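Side-chain contacts in Eps1p (Saccharomyces cerevisiae, PDB 4TW5), which belongs to the thioredoxin superfamily and pairs an N-terminal thioredoxin domain with a second domain that is probably thioredoxin-like, both holding disulfide bonds: residues A[41-46]-A[86-91]; A[82-87]-A[99-104]; A[141-146]-A[236-241]; A[154-159]-A[262-267]. One frame throughout, in Å; residues are numbered along the deposited sequence.

Contact 1: A[41-46]-A[86-91]; sequences KHLAPV and PEIRLY
A small, buried apolar contact joins Leu43, where the chain leads into helix 44-53, to the proline that leads into strand 87-92, in the N-terminal thioredoxin domain. Leu43 carries one side of it. Its CG stands anti to the backbone N (chi1 176°), which carries the isobutyl group toward Pro86 and Ile88. Leu43 CD2 lies 3.6 Å from Pro86 CG, the two side chains crossing at a slant. The other branch makes a longer contact: Leu43 CD1 comes to 4.4 Å from Ile88 CD1, on a residue that points the same way as Pro86. Asp31 of strand 27-33 touches both Leu43 and Pro86, and Ile88 rests on Ile29 of the same strand. Glu87 points the opposite way, and with Arg89 and Tyr91 it forms a polar chain on the other side of the strand. Arg89 grips Glu87 side-on, NE donating to OE2 at 2.6 Å and NH2 to the same oxygen at 2.9 Å. In this salt bridge both nitrogens come from above the carboxylate plane, on one face, while the oxygen lies close to the guanidinium plane. NH1 reaches Tyr91 OH, which also bonds Glu80, tying the guanidinium down at both ends. Pro86 follows a cis peptide bond and touches Cys40 of the Cys37-Cys40 disulfide: the cis-proline loop facing the CXXC motif, a hallmark of the thioredoxin fold.

Contact 2: A[82-87]-A[99-104]; sequences IEYFPE and SFTETP
Tyr84 reaches across to the chain leaving strand 95-99, its hydroxyl end overlapping Ser99 and Thr101. The contact belongs to the thioredoxin fold of the N-terminal domain, joining the loop that carries the cis-proline, Pro86, to the segment between the edge strand 95-99 and helix 107-118. Tyr84 OH lies 3.9 Å from Ser99 CB, and Thr101 CG2 is as near, with the tyrosine and threonine side chains meeting at about a right angle. Van der Waals packing accounts for these touches. With chi1 at 48°, the CG of Tyr84 is tucked between its own backbone N and carbonyl carbon, and from there the phenol extends toward the strand end. Under one face of the ring runs the carboxylate of Glu87: OE1 sits 3.7 Å from the ring plane, displaced toward the rim. The extended chain of Glu87 also carries OE2 to 3.6 Å from Ser99 OG, a proximity rather than a bond, since the stronger partners lie elsewhere: Arg89 for the carboxylate and Tyr96 OH for the serine hydroxyl. Glu87 therefore serves two elements at once, one oxygen turned to the arginine of the strand and the other to the loop before the strand. That second grip is a hydrogen bond from the backbone N of Glu83 to the syn lone pair of Glu87 OE1, 3.2 Å long with an N-H...O angle of 147°.

Contact 3: A[141-146]-A[236-241]; sequences FDFLEL and ALVLPN
Helix 140-150 passes over the end of strand 234-238, the backbones coming nearest at Leu146 and Val238, whose CA atoms are 7.2 Å apart. Val238 directs its side chain at the helix and divides its methyls between two partners. Val238 CG1 packs against Leu146, 3.7 Å from Leu146 O and 4.2 Å from Leu146 CB. Val238 CG2 meets Phe143 CE1 at 4.1 Å, obliquely. Phe143 gets there because its CG is anti to the backbone N (chi1 179°), swinging the ring over toward the sheet, where it also makes an edge-to-face contact with Phe159. Beyond the strand end, a water lies 3.1 Å from Leu146 O; its 2.5 Å approach to Leu239 O is too short to be more than doubtful. A helix laid over a mixed sheet through such apolar side chains is consistent with the thioredoxin-like fold inferred for this second domain.

Contact 4: A[154-159]-A[262-267]; sequences PHLVSF and VDFARR
The closing helix of the second domain, 259-265, packs on the central strand 155-160 of the mixed sheet through a compact, wholly apolar contact. Leu156 points at the helix, the CA atoms of Leu156 and Ala265 being 6.2 Å apart, a separation that the small alanine side chain permits. The leucine forks over the helix: Leu156 CD2 meets Ala265 CB at 4.0 Å, and Leu156 CD1 meets Phe264 CD2 at 4.1 Å. That second methyl approaches the ring at its edge, near the ring plane. Phe264 holds its CG anti to the backbone N (chi1 169°), which swings the ring back toward the sheet, where it touches Leu237 and meets Tyr250 edge-to-face. Leu194 of helix 180-196 touches both Leu156 and Ala265, joining the cluster. This helix begins at Cys180 of the Cys177-Cys180 disulfide, so two helices share one face of the sheet, consistent with the α/β layering of a thioredoxin-like domain with its C-terminal helix beside the one that follows the CXXC.

From the N terminus, contact 1 closes first, bringing the helix after the CXXC disulfide to strand 87-92. Contact 2 opens just before it closes, shares Pro86 and Glu87 with it, and shuts a short loop around the hairpin of strands 87-92 and 95-99. Contacts 3 and 4 follow in series and cross, their segments alternating along the chain. They clasp neighbouring strands 234-238 and 155-160, joined by probable backbone hydrogen bonds between Ala236 N and Val157 O and between Val238 N and His155 O, to helices on opposite faces of the second sheet. Contacts 1 and 3 have centres about 37 Å apart, but a salt bridge from Glu102 to Arg266 links contact 2 to contact 4.

Contact 1: A[41-46]-A[86-91]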
loop_
_atom_site.group_PDB
_atom_site.type_symbol
_atom_site.label_atom_id
_atom_site.label_comp_id
_atom_site.label_asym_id
_atom_site.label_seq_id
_atom_site.Cartn_x
_atom_site.Cartn_y
_atom_site.Cartn_z
ATOM N N LYS A 41 23.179 7.196 -53.855
ATOM C CA LYS A 41 22.431 7.704 -54.997
ATOM C C LYS A 41 20.997 7.242 -54.855
ATOM O O LYS A 41 20.124 7.595 -55.646
ATOM C CB LYS A 41 23.017 7.229 -56.329
ATOM C CG LYS A 41 24.504 7.456 -56.484
ATOM C CD LYS A 41 24.951 7.018 -57.866
ATOM C CE LYS A 41 26.386 7.414 -58.123
ATOM N NZ LYS A 41 26.578 8.874 -57.891
ATOM N N HIS A 42 20.760 6.472 -53.804
ATOM C CA HIS A 42 19.407 6.125 -53.434
ATOM C C HIS A 42 18.923 7.073 -52.339
ATOM O O HIS A 42 17.731 7.123 -52.033
ATOM C CB HIS A 42 19.358 4.673 -52.947
ATOM C CG HIS A 42 17.990 4.074 -52.968
ATOM N ND1 HIS A 42 17.534 3.220 -51.985
ATOM C CD2 HIS A 42 16.982 4.188 -53.865
ATOM C CE1 HIS A 42 16.301 2.843 -52.271
ATOM N NE2 HIS A 42 15.941 3.418 -53.405
ATOM N N LEU A 43 19.856 7.851 -51.789
ATOM C CA LEU A 43 19.550 8.919 -50.836
ATOM C C LEU A 43 19.318 10.267 -51.518
ATOM O O LEU A 43 18.424 11.017 -51.138
ATOM C CB LEU A 43 20.694 9.054 -49.827
ATOM C CG LEU A 43 20.697 10.157 -48.765
ATOM C CD1 LEU A 43 19.519 10.032 -47.804
ATOM C CD2 LEU A 43 21.995 10.133 -48.002
ATOM N N ALA A 44 20.118 10.539 -52.546
ATOM C CA ALA A 44 20.150 11.836 -53.226
ATOM C C ALA A 44 18.786 12.407 -53.651
ATOM O O ALA A 44 18.513 13.590 -53.404
ATOM C CB ALA A 44 21.075 11.751 -54.441
ATOM N N PRO A 45 17.927 11.597 -54.299
ATOM C CA PRO A 45 16.645 12.206 -54.678
ATOM C C PRO A 45 15.721 12.396 -53.475
ATOM O O PRO A 45 14.863 13.270 -53.502
ATOM C CB PRO A 45 16.063 11.204 -55.675
ATOM C CG PRO A 45 16.639 9.907 -55.259
ATOM C CD PRO A 45 18.015 10.190 -54.736
ATOM N N VAL A 46 15.872 11.559 -52.454
ATOM C CA VAL A 46 15.120 11.726 -51.220
ATOM C C VAL A 46 15.543 13.004 -50.509
ATOM O O VAL A 46 14.716 13.751 -49.992
ATOM C CB VAL A 46 15.310 10.516 -50.284
ATOM C CG1 VAL A 46 15.066 10.898 -48.818
ATOM C CG2 VAL A 46 14.421 9.371 -50.723
ATOM N N PRO A 86 26.411 6.558 -46.984
ATOM C CA PRO A 86 26.451 7.990 -46.682
ATOM C C PRO A 86 26.353 8.204 -45.178
ATOM O O PRO A 86 25.861 7.322 -44.470
ATOM C CB PRO A 86 25.216 8.525 -47.389
ATOM C CG PRO A 86 24.250 7.389 -47.299
ATOM C CD PRO A 86 25.057 6.119 -47.360
ATOM N N GLU A 87 26.793 9.359 -44.697
ATOM C CA GLU A 87 26.707 9.642 -43.270
ATOM C C GLU A 87 25.978 10.943 -42.983
ATOM O O GLU A 87 26.440 12.026 -43.368
ATOM C CB GLU A 87 28.093 9.687 -42.651
ATOM C CG GLU A 87 28.044 9.954 -41.172
ATOM C CD GLU A 87 29.323 9.596 -40.466
ATOM O OE1 GLU A 87 30.221 9.010 -41.110
ATOM O OE2 GLU A 87 29.427 9.912 -39.262
ATOM N N ILE A 88 24.840 10.827 -42.301
ATOM C CA ILE A 88 24.015 11.985 -41.974
ATOM C C ILE A 88 24.257 12.508 -40.553
ATOM O O ILE A 88 24.082 11.779 -39.582
ATOM C CB ILE A 88 22.543 11.648 -42.132
ATOM C CG1 ILE A 88 22.315 10.948 -43.470
ATOM C CG2 ILE A 88 21.686 12.912 -42.000
ATOM C CD1 ILE A 88 20.902 10.505 -43.671
ATOM N N ARG A 89 24.632 13.780 -40.436
ATOM C CA ARG A 89 25.072 14.350 -39.156
ATOM C C ARG A 89 24.417 15.689 -38.790
ATOM O O ARG A 89 24.027 16.465 -39.673
ATOM C CB ARG A 89 26.582 14.554 -39.175
ATOM C CG ARG A 89 27.427 13.307 -39.315
ATOM C CD ARG A 89 28.876 13.680 -39.134
ATOM N NE ARG A 89 29.756 12.524 -39.099
ATOM C CZ ARG A 89 31.010 12.563 -38.662
ATOM N NH1 ARG A 89 31.529 13.702 -38.237
ATOM N NH2 ARG A 89 31.748 11.467 -38.661
ATOM N N LEU A 90 24.293 15.940 -37.483
ATOM C CA LEU A 90 23.833 17.218 -36.955
ATOM C C LEU A 90 24.977 18.045 -36.353
ATOM O O LEU A 90 25.726 17.580 -35.491
ATOM C CB LEU A 90 22.745 17.018 -35.900
ATOM C CG LEU A 90 22.116 18.308 -35.330
ATOM C CD1 LEU A 90 21.291 19.071 -36.404
ATOM C CD2 LEU A 90 21.250 17.990 -34.136
ATOM N N TYR A 91 25.103 19.283 -36.808
ATOM C CA TYR A 91 26.094 20.204 -36.281
ATOM C C TYR A 91 25.422 21.433 -35.702
ATOM O O TYR A 91 24.302 21.775 -36.087
ATOM C CB TYR A 91 27.072 20.618 -37.371
ATOM C CG TYR A 91 28.087 19.556 -37.734
ATOM C CD1 TYR A 91 27.720 18.448 -38.489
ATOM C CD2 TYR A 91 29.420 19.682 -37.364
ATOM C CE1 TYR A 91 28.648 17.476 -38.837
ATOM C CE2 TYR A 91 30.356 18.713 -37.710
ATOM C CZ TYR A 91 29.955 17.618 -38.450
ATOM O OH TYR A 91 30.859 16.659 -38.812
#

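Contact 2: A[82-87]-A[99-104]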
loop_
_atom_site.group_PDB
_atom_site.type_symbol
_atom_site.label_atom_id
_atom_site.label_comp_id
_atom_site.label_asym_id
_atom_site.label_seq_id
_atom_site.Cartn_x
_atom_site.Cartn_y
_atom_site.Cartn_z
ATOM N N ILE A 82 34.675 11.004 -41.076
ATOM C CA ILE A 82 33.629 10.200 -41.700
ATOM C C ILE A 82 34.037 8.736 -41.751
ATOM O O ILE A 82 35.096 8.404 -42.278
ATOM C CB ILE A 82 33.328 10.693 -43.132
ATOM C CG1 ILE A 82 32.962 12.177 -43.121
ATOM C CG2 ILE A 82 32.229 9.859 -43.785
ATOM C CD1 ILE A 82 31.840 12.521 -42.150
ATOM N N GLU A 83 33.197 7.859 -41.208
ATOM C CA GLU A 83 33.498 6.434 -41.212
ATOM C C GLU A 83 32.779 5.720 -42.347
ATOM O O GLU A 83 33.352 4.845 -42.986
ATOM C CB GLU A 83 33.161 5.772 -39.870
ATOM C CG GLU A 83 33.870 6.375 -38.658
ATOM C CD GLU A 83 33.326 5.865 -37.328
ATOM O OE1 GLU A 83 32.114 5.582 -37.245
ATOM O OE2 GLU A 83 34.121 5.726 -36.370
ATOM N N TYR A 84 31.534 6.093 -42.613
ATOM C CA TYR A 84 30.771 5.394 -43.637
ATOM C C TYR A 84 30.120 6.338 -44.637
ATOM O O TYR A 84 30.109 7.552 -44.447
ATOM C CB TYR A 84 29.699 4.518 -42.973
ATOM C CG TYR A 84 28.874 5.220 -41.909
ATOM C CD1 TYR A 84 27.603 5.716 -42.196
ATOM C CD2 TYR A 84 29.361 5.380 -40.614
ATOM C CE1 TYR A 84 26.841 6.352 -41.224
ATOM C CE2 TYR A 84 28.611 6.017 -39.638
ATOM C CZ TYR A 84 27.355 6.499 -39.946
ATOM O OH TYR A 84 26.623 7.127 -38.967
ATOM N N PHE A 85 29.578 5.757 -45.699
ATOM C CA PHE A 85 28.845 6.474 -46.731
ATOM C C PHE A 85 27.505 5.781 -46.959
ATOM O O PHE A 85 27.454 4.554 -47.069
ATOM C CB PHE A 85 29.641 6.537 -48.035
ATOM C CG PHE A 85 30.838 7.448 -47.985
ATOM C CD1 PHE A 85 30.766 8.680 -47.351
ATOM C CD2 PHE A 85 32.037 7.072 -48.577
ATOM C CE1 PHE A 85 31.869 9.523 -47.311
ATOM C CE2 PHE A 85 33.144 7.904 -48.538
ATOM C CZ PHE A 85 33.059 9.133 -47.903
ATOM N N PRO A 86 26.411 6.558 -46.984
ATOM C CA PRO A 86 26.451 7.990 -46.682
ATOM C C PRO A 86 26.353 8.204 -45.178
ATOM O O PRO A 86 25.861 7.322 -44.470
ATOM C CB PRO A 86 25.216 8.525 -47.389
ATOM C CG PRO A 86 24.250 7.389 -47.299
ATOM C CD PRO A 86 25.057 6.119 -47.360
ATOM N N GLU A 87 26.793 9.359 -44.697
ATOM C CA GLU A 87 26.707 9.642 -43.270
ATOM C C GLU A 87 25.978 10.943 -42.983
ATOM O O GLU A 87 26.440 12.026 -43.368
ATOM C CB GLU A 87 28.093 9.687 -42.651
ATOM C CG GLU A 87 28.044 9.954 -41.172
ATOM C CD GLU A 87 29.323 9.596 -40.466
ATOM O OE1 GLU A 87 30.221 9.010 -41.110
ATOM O OE2 GLU A 87 29.427 9.912 -39.262
ATOM N N SER A 99 24.874 11.755 -34.911
ATOM C CA SER A 99 24.545 11.232 -36.246
ATOM C C SER A 99 23.139 10.662 -36.281
ATOM O O SER A 99 22.641 10.171 -35.277
ATOM C CB SER A 99 25.544 10.153 -36.685
ATOM O OG SER A 99 26.852 10.690 -36.839
ATOM N N PHE A 100 22.520 10.693 -37.453
ATOM C CA PHE A 100 21.181 10.150 -37.642
ATOM C C PHE A 100 21.251 8.822 -38.404
ATOM O O PHE A 100 21.303 8.791 -39.635
ATOM C CB PHE A 100 20.310 11.170 -38.377
ATOM C CG PHE A 100 18.917 10.691 -38.687
ATOM C CD1 PHE A 100 17.963 10.592 -37.690
ATOM C CD2 PHE A 100 18.543 10.393 -39.987
ATOM C CE1 PHE A 100 16.667 10.177 -37.983
ATOM C CE2 PHE A 100 17.253 9.982 -40.283
ATOM C CZ PHE A 100 16.317 9.871 -39.286
ATOM N N THR A 101 21.256 7.729 -37.650
ATOM C CA THR A 101 21.487 6.397 -38.195
ATOM C C THR A 101 20.197 5.677 -38.525
ATOM O O THR A 101 20.211 4.586 -39.090
ATOM C CB THR A 101 22.258 5.540 -37.212
ATOM O OG1 THR A 101 21.440 5.311 -36.061
ATOM C CG2 THR A 101 23.542 6.237 -36.800
ATOM N N GLU A 102 19.084 6.283 -38.148
ATOM C CA GLU A 102 17.779 5.670 -38.328
ATOM C C GLU A 102 17.539 5.289 -39.786
ATOM O O GLU A 102 17.880 6.043 -40.694
ATOM C CB GLU A 102 16.701 6.629 -37.828
ATOM C CG GLU A 102 15.280 6.225 -38.131
ATOM C CD GLU A 102 14.295 7.284 -37.683
ATOM O OE1 GLU A 102 14.586 7.951 -36.674
ATOM O OE2 GLU A 102 13.249 7.470 -38.351
ATOM N N THR A 103 16.985 4.099 -40.002
ATOM C CA THR A 103 16.666 3.605 -41.347
ATOM C C THR A 103 15.243 3.032 -41.407
ATOM O O THR A 103 14.721 2.562 -40.399
ATOM C CB THR A 103 17.684 2.532 -41.802
ATOM O OG1 THR A 103 17.922 1.618 -40.727
ATOM C CG2 THR A 103 19.006 3.175 -42.190
ATOM N N PRO A 104 14.596 3.095 -42.580
ATOM C CA PRO A 104 15.110 3.638 -43.839
ATOM C C PRO A 104 14.893 5.146 -43.942
ATOM O O PRO A 104 13.880 5.662 -43.457
ATOM C CB PRO A 104 14.301 2.885 -44.899
ATOM C CG PRO A 104 13.031 2.431 -44.194
ATOM C CD PRO A 104 13.191 2.673 -42.709
#

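Contact 3: A[141-146]-A[236-241]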
loop_
_atom_site.group_PDB
_atom_site.type_symbol
_atom_site.label_atom_id
_atom_site.label_comp_id
_atom_site.label_asym_id
_atom_site.label_seq_id
_atom_site.Cartn_x
_atom_site.Cartn_y
_atom_site.Cartn_z
ATOM N N PHE A 141 -6.403 5.870 -12.322
ATOM C CA PHE A 141 -7.466 5.428 -13.198
ATOM C C PHE A 141 -7.140 5.702 -14.672
ATOM O O PHE A 141 -7.381 4.853 -15.537
ATOM C CB PHE A 141 -8.777 6.104 -12.808
ATOM C CG PHE A 141 -9.923 5.741 -13.705
ATOM C CD1 PHE A 141 -10.605 4.544 -13.525
ATOM C CD2 PHE A 141 -10.303 6.582 -14.747
ATOM C CE1 PHE A 141 -11.651 4.197 -14.358
ATOM C CE2 PHE A 141 -11.349 6.242 -15.589
ATOM C CZ PHE A 141 -12.027 5.051 -15.394
ATOM N N ASP A 142 -6.601 6.884 -14.952
ATOM C CA ASP A 142 -6.200 7.261 -16.306
ATOM C C ASP A 142 -5.162 6.290 -16.832
ATOM O O ASP A 142 -5.220 5.833 -17.981
ATOM C CB ASP A 142 -5.614 8.674 -16.314
ATOM C CG ASP A 142 -6.618 9.722 -15.873
ATOM O OD1 ASP A 142 -7.796 9.654 -16.314
ATOM O OD2 ASP A 142 -6.225 10.600 -15.059
ATOM N N PHE A 143 -4.203 5.974 -15.973
ATOM C CA PHE A 143 -3.116 5.098 -16.369
ATOM C C PHE A 143 -3.617 3.673 -16.632
ATOM O O PHE A 143 -3.061 2.972 -17.464
ATOM C CB PHE A 143 -2.003 5.066 -15.314
ATOM C CG PHE A 143 -0.876 4.133 -15.690
ATOM C CD1 PHE A 143 0.068 4.511 -16.629
ATOM C CD2 PHE A 143 -0.808 2.858 -15.157
ATOM C CE1 PHE A 143 1.079 3.662 -16.994
ATOM C CE2 PHE A 143 0.193 1.996 -15.535
ATOM C CZ PHE A 143 1.134 2.400 -16.458
ATOM N N LEU A 144 -4.634 3.251 -15.876
ATOM C CA LEU A 144 -5.206 1.926 -15.995
ATOM C C LEU A 144 -6.052 1.850 -17.276
ATOM O O LEU A 144 -6.028 0.853 -17.984
ATOM C CB LEU A 144 -6.039 1.602 -14.745
ATOM C CG LEU A 144 -5.259 1.404 -13.416
ATOM C CD1 LEU A 144 -6.193 1.119 -12.260
ATOM C CD2 LEU A 144 -4.198 0.288 -13.499
ATOM N N GLU A 145 -6.751 2.927 -17.601
ATOM C CA GLU A 145 -7.454 2.984 -18.873
ATOM C C GLU A 145 -6.462 2.787 -20.012
ATOM O O GLU A 145 -6.697 1.963 -20.879
ATOM C CB GLU A 145 -8.219 4.300 -19.043
ATOM C CG GLU A 145 -9.386 4.457 -18.093
ATOM C CD GLU A 145 -10.644 4.921 -18.814
ATOM O OE1 GLU A 145 -10.628 6.016 -19.423
ATOM O OE2 GLU A 145 -11.638 4.159 -18.808
ATOM N N LEU A 146 -5.324 3.479 -19.963
ATOM C CA LEU A 146 -4.322 3.320 -21.005
ATOM C C LEU A 146 -3.902 1.874 -21.159
ATOM O O LEU A 146 -3.701 1.380 -22.268
ATOM C CB LEU A 146 -3.089 4.158 -20.714
ATOM C CG LEU A 146 -3.328 5.659 -20.709
ATOM C CD1 LEU A 146 -2.010 6.344 -20.434
ATOM C CD2 LEU A 146 -3.940 6.104 -22.050
ATOM N N ALA A 236 8.219 4.021 -18.529
ATOM C CA ALA A 236 7.683 2.847 -19.232
ATOM C C ALA A 236 6.853 3.232 -20.478
ATOM O O ALA A 236 6.183 4.259 -20.498
ATOM C CB ALA A 236 6.836 2.031 -18.292
ATOM N N LEU A 237 6.848 2.383 -21.498
ATOM C CA LEU A 237 6.040 2.667 -22.694
ATOM C C LEU A 237 4.732 1.882 -22.690
ATOM O O LEU A 237 4.712 0.708 -22.306
ATOM C CB LEU A 237 6.817 2.348 -23.956
ATOM C CG LEU A 237 6.169 2.692 -25.297
ATOM C CD1 LEU A 237 5.929 4.189 -25.435
ATOM C CD2 LEU A 237 7.091 2.234 -26.387
ATOM N N VAL A 238 3.640 2.568 -23.029
ATOM C CA VAL A 238 2.336 1.948 -23.226
ATOM C C VAL A 238 1.969 1.911 -24.716
ATOM O O VAL A 238 1.908 2.942 -25.375
ATOM C CB VAL A 238 1.203 2.676 -22.473
ATOM C CG1 VAL A 238 -0.094 1.898 -22.625
ATOM C CG2 VAL A 238 1.547 2.885 -20.989
ATOM N N LEU A 239 1.746 0.709 -25.239
ATOM C CA LEU A 239 1.358 0.536 -26.629
ATOM C C LEU A 239 -0.138 0.736 -26.782
ATOM O O LEU A 239 -0.926 0.218 -25.992
ATOM C CB LEU A 239 1.771 -0.839 -27.124
ATOM C CG LEU A 239 3.287 -1.034 -27.141
ATOM C CD1 LEU A 239 3.651 -2.396 -27.704
ATOM C CD2 LEU A 239 3.972 0.054 -27.967
ATOM N N PRO A 240 -0.535 1.447 -27.842
ATOM C CA PRO A 240 -1.941 1.788 -28.076
ATOM C C PRO A 240 -2.775 0.602 -28.572
ATOM O O PRO A 240 -2.265 -0.281 -29.275
ATOM C CB PRO A 240 -1.853 2.874 -29.154
ATOM C CG PRO A 240 -0.619 2.507 -29.927
ATOM C CD PRO A 240 0.350 1.936 -28.919
ATOM N N ASN A 241 -4.042 0.580 -28.171
ATOM C CA ASN A 241 -4.989 -0.383 -28.711
ATOM C C ASN A 241 -4.601 -1.872 -28.536
ATOM O O ASN A 241 -5.046 -2.714 -29.314
ATOM C CB ASN A 241 -5.228 -0.046 -30.195
ATOM C CG ASN A 241 -5.984 1.274 -30.371
ATOM O OD1 ASN A 241 -7.028 1.484 -29.756
ATOM N ND2 ASN A 241 -5.426 2.184 -31.152
HETATM O O HOH W 1 -3.305 0.402 -25.227
#

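Contact 4: A[154-159]-A[262-267]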
loop_
_atom_site.group_PDB
_atom_site.type_symbol
_atom_site.label_atom_id
_atom_site.label_comp_id
_atom_site.label_asym_id
_atom_site.label_seq_id
_atom_site.Cartn_x
_atom_site.Cartn_y
_atom_site.Cartn_z
ATOM N N PRO A 154 0.781 5.787 -28.779
ATOM C CA PRO A 154 1.682 5.314 -27.727
ATOM C C PRO A 154 1.864 6.424 -26.638
ATOM O O PRO A 154 1.709 7.595 -26.974
ATOM C CB PRO A 154 2.990 5.037 -28.478
ATOM C CG PRO A 154 2.622 5.080 -29.969
ATOM C CD PRO A 154 1.468 5.988 -30.068
ATOM N N HIS A 155 2.139 6.042 -25.384
ATOM C CA HIS A 155 2.330 6.961 -24.242
ATOM C C HIS A 155 3.623 6.572 -23.540
ATOM O O HIS A 155 3.727 5.451 -23.027
ATOM C CB HIS A 155 1.198 6.867 -23.206
ATOM C CG HIS A 155 -0.075 7.530 -23.608
ATOM N ND1 HIS A 155 -0.891 7.029 -24.605
ATOM C CD2 HIS A 155 -0.703 8.628 -23.124
ATOM C CE1 HIS A 155 -1.960 7.799 -24.724
ATOM N NE2 HIS A 155 -1.866 8.779 -23.838
ATOM N N LEU A 156 4.625 7.438 -23.583
ATOM C CA LEU A 156 5.751 7.266 -22.714
ATOM C C LEU A 156 5.309 7.836 -21.390
ATOM O O LEU A 156 4.833 8.983 -21.333
ATOM C CB LEU A 156 6.983 7.973 -23.246
ATOM C CG LEU A 156 8.228 7.471 -22.560
ATOM C CD1 LEU A 156 8.327 5.948 -22.808
ATOM C CD2 LEU A 156 9.425 8.193 -23.111
ATOM N N VAL A 157 5.371 7.019 -20.352
ATOM C CA VAL A 157 4.949 7.454 -19.028
ATOM C C VAL A 157 6.081 7.381 -18.015
ATOM O O VAL A 157 6.841 6.396 -17.952
ATOM C CB VAL A 157 3.760 6.644 -18.501
ATOM C CG1 VAL A 157 3.294 7.186 -17.133
ATOM C CG2 VAL A 157 2.638 6.662 -19.516
ATOM N N SER A 158 6.187 8.459 -17.249
ATOM C CA SER A 158 7.176 8.607 -16.194
ATOM C C SER A 158 6.493 8.531 -14.832
ATOM O O SER A 158 5.379 9.037 -14.652
ATOM C CB SER A 158 7.943 9.927 -16.352
ATOM O OG SER A 158 7.062 11.017 -16.249
ATOM N N PHE A 159 7.193 7.927 -13.878
ATOM C CA PHE A 159 6.697 7.677 -12.523
ATOM C C PHE A 159 7.610 8.344 -11.491
ATOM O O PHE A 159 8.831 8.214 -11.564
ATOM C CB PHE A 159 6.607 6.166 -12.250
ATOM C CG PHE A 159 5.677 5.445 -13.180
ATOM C CD1 PHE A 159 6.090 5.100 -14.463
ATOM C CD2 PHE A 159 4.384 5.141 -12.786
ATOM C CE1 PHE A 159 5.229 4.456 -15.320
ATOM C CE2 PHE A 159 3.516 4.518 -13.641
ATOM C CZ PHE A 159 3.936 4.167 -14.908
ATOM N N VAL A 262 13.590 8.893 -26.179
ATOM C CA VAL A 262 12.808 9.210 -27.375
ATOM C C VAL A 262 12.821 8.016 -28.325
ATOM O O VAL A 262 11.769 7.543 -28.775
ATOM C CB VAL A 262 13.353 10.469 -28.101
ATOM C CG1 VAL A 262 12.743 10.607 -29.504
ATOM C CG2 VAL A 262 13.042 11.721 -27.292
ATOM N N ASP A 263 14.017 7.501 -28.583
ATOM C CA ASP A 263 14.188 6.380 -29.501
ATOM C C ASP A 263 13.553 5.096 -28.973
ATOM O O ASP A 263 13.104 4.276 -29.753
ATOM C CB ASP A 263 15.666 6.192 -29.834
ATOM C CG ASP A 263 16.236 7.407 -30.572
ATOM O OD1 ASP A 263 15.436 8.118 -31.245
ATOM O OD2 ASP A 263 17.467 7.652 -30.484
ATOM N N PHE A 264 13.524 4.913 -27.658
ATOM C CA PHE A 264 12.809 3.776 -27.096
ATOM C C PHE A 264 11.324 3.910 -27.386
ATOM O O PHE A 264 10.683 2.971 -27.859
ATOM C CB PHE A 264 13.038 3.666 -25.589
ATOM C CG PHE A 264 12.124 2.688 -24.902
ATOM C CD1 PHE A 264 12.329 1.308 -25.015
ATOM C CD2 PHE A 264 11.075 3.140 -24.140
ATOM C CE1 PHE A 264 11.514 0.399 -24.363
ATOM C CE2 PHE A 264 10.237 2.254 -23.482
ATOM C CZ PHE A 264 10.454 0.870 -23.591
ATOM N N ALA A 265 10.791 5.099 -27.150
ATOM C CA ALA A 265 9.366 5.353 -27.349
ATOM C C ALA A 265 8.953 5.180 -28.803
ATOM O O ALA A 265 7.783 5.024 -29.093
ATOM C CB ALA A 265 9.001 6.763 -26.874
ATOM N N ARG A 266 9.926 5.212 -29.703
ATOM C CA ARG A 266 9.662 5.183 -31.127
ATOM C C ARG A 266 9.917 3.824 -31.767
ATOM O O ARG A 266 9.646 3.645 -32.936
ATOM C CB ARG A 266 10.475 6.287 -31.809
ATOM C CG ARG A 266 9.686 7.579 -31.944
ATOM C CD ARG A 266 10.555 8.784 -32.131
ATOM N NE ARG A 266 11.826 8.511 -32.793
ATOM C CZ ARG A 266 12.035 8.487 -34.102
ATOM N NH1 ARG A 266 11.041 8.682 -34.966
ATOM N NH2 ARG A 266 13.255 8.247 -34.543
ATOM N N ARG A 267 10.400 2.865 -30.988
ATOM C CA ARG A 267 10.647 1.518 -31.488
ATOM C C ARG A 267 9.364 0.821 -31.924
ATOM O O ARG A 267 8.320 0.973 -31.280
ATOM C CB ARG A 267 11.287 0.644 -30.403
ATOM C CG ARG A 267 12.795 0.406 -30.401
ATOM C CD ARG A 267 13.193 -0.144 -29.009
ATOM N NE ARG A 267 14.637 -0.265 -28.766
ATOM C CZ ARG A 267 15.275 0.196 -27.683
ATOM N NH1 ARG A 267 14.618 0.869 -26.751
ATOM N NH2 ARG A 267 16.585 0.010 -27.536
#